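Local coordinates for hypothetical methylmalonyl-CoA decarboxylase alpha subunit (Sulfolobus tokodaii, PDB 1X0U), which is of unconfirmed function but belongs to the carboxyl transferase family, with two crotonase-like halves in each chain, and assembles as a hexamer, at residues 48-53 and 91-96. Residues are numbered along the deposited sequence; the frame is centred on the assembly and turned at random.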
loop_
_atom_site.group_PDB
_atom_site.type_symbol
_atom_site.label_atom_id
_atom_site.label_comp_id
_atom_site.label_asym_id
_atom_site.label_seq_id
_atom_site.Cartn_x
_atom_site.Cartn_y
_atom_site.Cartn_z
ATOM N N LEU A 48 -19.943 8.094 37.704
ATOM C CA LEU A 48 -19.659 9.527 37.614
ATOM C C LEU A 48 -19.117 9.859 36.213
ATOM O O LEU A 48 -19.597 10.785 35.550
ATOM C CB LEU A 48 -18.618 9.940 38.666
ATOM C CG LEU A 48 -18.988 10.593 40.006
ATOM C CD1 LEU A 48 -20.489 10.804 40.137
ATOM C CD2 LEU A 48 -18.468 9.725 41.141
ATOM N N LEU A 49 -18.133 9.081 35.763
ATOM C CA LEU A 49 -17.495 9.291 34.470
ATOM C C LEU A 49 -18.355 9.134 33.222
ATOM O O LEU A 49 -18.291 9.958 32.311
ATOM C CB LEU A 49 -16.281 8.364 34.336
ATOM C CG LEU A 49 -15.596 8.328 32.963
ATOM C CD1 LEU A 49 -15.178 9.735 32.569
ATOM C CD2 LEU A 49 -14.380 7.395 33.011
ATOM N N PHE A 50 -19.148 8.078 33.160
ATOM C CA PHE A 50 -19.943 7.850 31.967
ATOM C C PHE A 50 -21.286 8.514 32.018
ATOM O O PHE A 50 -21.860 8.635 33.093
ATOM C CB PHE A 50 -20.077 6.355 31.724
ATOM C CG PHE A 50 -18.783 5.712 31.340
ATOM C CD1 PHE A 50 -17.938 5.189 32.305
ATOM C CD2 PHE A 50 -18.377 5.692 30.008
ATOM C CE1 PHE A 50 -16.710 4.649 31.945
ATOM C CE2 PHE A 50 -17.154 5.156 29.646
ATOM C CZ PHE A 50 -16.322 4.637 30.612
ATOM N N ASP A 51 -21.766 8.969 30.861
ATOM C CA ASP A 51 -23.050 9.649 30.786
ATOM C C ASP A 51 -23.972 8.865 31.687
ATOM O O ASP A 51 -24.698 7.961 31.269
ATOM C CB ASP A 51 -23.524 9.707 29.337
ATOM C CG ASP A 51 -22.575 10.501 28.470
ATOM O OD1 ASP A 51 -21.761 11.243 29.052
ATOM O OD2 ASP A 51 -22.628 10.402 27.230
ATOM N N ASP A 52 -23.856 9.242 32.958
ATOM C CA ASP A 52 -24.535 8.658 34.092
ATOM C C ASP A 52 -25.737 7.860 33.727
ATOM O O ASP A 52 -26.576 8.277 32.924
ATOM C CB ASP A 52 -24.878 9.744 35.132
ATOM C CG ASP A 52 -23.626 10.386 35.746
ATOM O OD1 ASP A 52 -23.714 10.895 36.893
ATOM O OD2 ASP A 52 -22.559 10.389 35.084
ATOM N N GLY A 53 -25.797 6.683 34.326
ATOM C CA GLY A 53 -26.900 5.792 34.076
ATOM C C GLY A 53 -26.570 4.742 33.036
ATOM O O GLY A 53 -27.481 4.019 32.623
ATOM N N ARG A 91 -19.663 10.312 23.419
ATOM C CA ARG A 91 -18.597 9.654 22.671
ATOM C C ARG A 91 -18.219 8.348 23.354
ATOM O O ARG A 91 -18.174 8.270 24.578
ATOM C CB ARG A 91 -17.376 10.574 22.586
ATOM C CG ARG A 91 -17.677 11.933 21.961
ATOM C CD ARG A 91 -16.475 12.862 22.042
ATOM N NE ARG A 91 -15.347 12.392 21.245
ATOM C CZ ARG A 91 -14.106 12.848 21.387
ATOM N NH1 ARG A 91 -13.843 13.778 22.304
ATOM N NH2 ARG A 91 -13.135 12.404 20.595
ATOM N N THR A 92 -17.933 7.329 22.558
ATOM C CA THR A 92 -17.579 6.027 23.105
ATOM C C THR A 92 -16.154 5.911 23.646
ATOM O O THR A 92 -15.181 6.186 22.942
ATOM C CB THR A 92 -17.770 4.916 22.058
ATOM O OG1 THR A 92 -19.119 4.943 21.572
ATOM C CG2 THR A 92 -17.488 3.557 22.674
ATOM N N VAL A 93 -16.036 5.519 24.909
ATOM C CA VAL A 93 -14.721 5.316 25.491
ATOM C C VAL A 93 -14.768 4.063 26.356
ATOM O O VAL A 93 -15.810 3.690 26.882
ATOM C CB VAL A 93 -14.217 6.547 26.332
ATOM C CG1 VAL A 93 -15.131 7.748 26.130
ATOM C CG2 VAL A 93 -14.062 6.178 27.790
ATOM N N PHE A 94 -13.628 3.401 26.462
ATOM C CA PHE A 94 -13.508 2.204 27.265
ATOM C C PHE A 94 -12.845 2.563 28.581
ATOM O O PHE A 94 -12.160 3.580 28.696
ATOM C CB PHE A 94 -12.673 1.143 26.538
ATOM C CG PHE A 94 -13.482 0.238 25.647
ATOM C CD1 PHE A 94 -13.876 0.651 24.380
ATOM C CD2 PHE A 94 -13.864 -1.026 26.090
ATOM C CE1 PHE A 94 -14.637 -0.186 23.568
ATOM C CE2 PHE A 94 -14.621 -1.866 25.293
ATOM C CZ PHE A 94 -15.009 -1.452 24.034
ATOM N N ALA A 95 -13.056 1.726 29.585
ATOM C CA ALA A 95 -12.452 1.968 30.882
ATOM C C ALA A 95 -12.463 0.725 31.742
ATOM O O ALA A 95 -13.217 -0.216 31.497
ATOM C CB ALA A 95 -13.205 3.090 31.609
ATOM N N TYR A 96 -11.581 0.723 32.731
ATOM C CA TYR A 96 -11.545 -0.334 33.712
ATOM C C TYR A 96 -11.408 0.408 35.029
ATOM O O TYR A 96 -10.808 1.487 35.090
ATOM C CB TYR A 96 -10.391 -1.317 33.501
ATOM C CG TYR A 96 -8.999 -0.771 33.680
ATOM C CD1 TYR A 96 -8.206 -0.459 32.573
ATOM C CD2 TYR A 96 -8.447 -0.619 34.952
ATOM C CE1 TYR A 96 -6.906 -0.017 32.734
ATOM C CE2 TYR A 96 -7.142 -0.177 35.119
ATOM C CZ TYR A 96 -6.378 0.123 34.000
ATOM O OH TYR A 96 -5.093 0.590 34.152
#
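F50 overlaps V93 and A95 with the far rim of its ring, reaching the strand edge-first instead of lying flat on it. CZ comes to 3.6 Å from CB of A95, a methyl that sits in the ring plane, while CE2 lies 3.7 Å from CG2 of V93. Between these two side chains the ring edge also meets the backbone, where CE2 lies 3.4 Å from O of V93, so the carbonyl oxygen sits at the hydrogen-bearing edge, near the ring plane. F50 has just left helix 42-49; with CG anti to its own carbonyl carbon (chi1 -68°), the end of the side chain comes nearer to the strand than its first bond would suggest. CG of L49 covers one face, 3.9 Å above the plane and offset toward the rim, and L49 itself packs on helix 239-252. No hydrogen bond joins 48-53 to 91-96; polar ties run instead from the D51 carboxylate to N of D89 and N of G90, in the hairpin turn before R91. On the other side of the strand, F94 packs against helix 109-125 and M504 of a second subunit. A helix-end aromatic thus packs on one face of the mixed sheet in a crotonase-like domain, at its antiparallel hairpin 81-98.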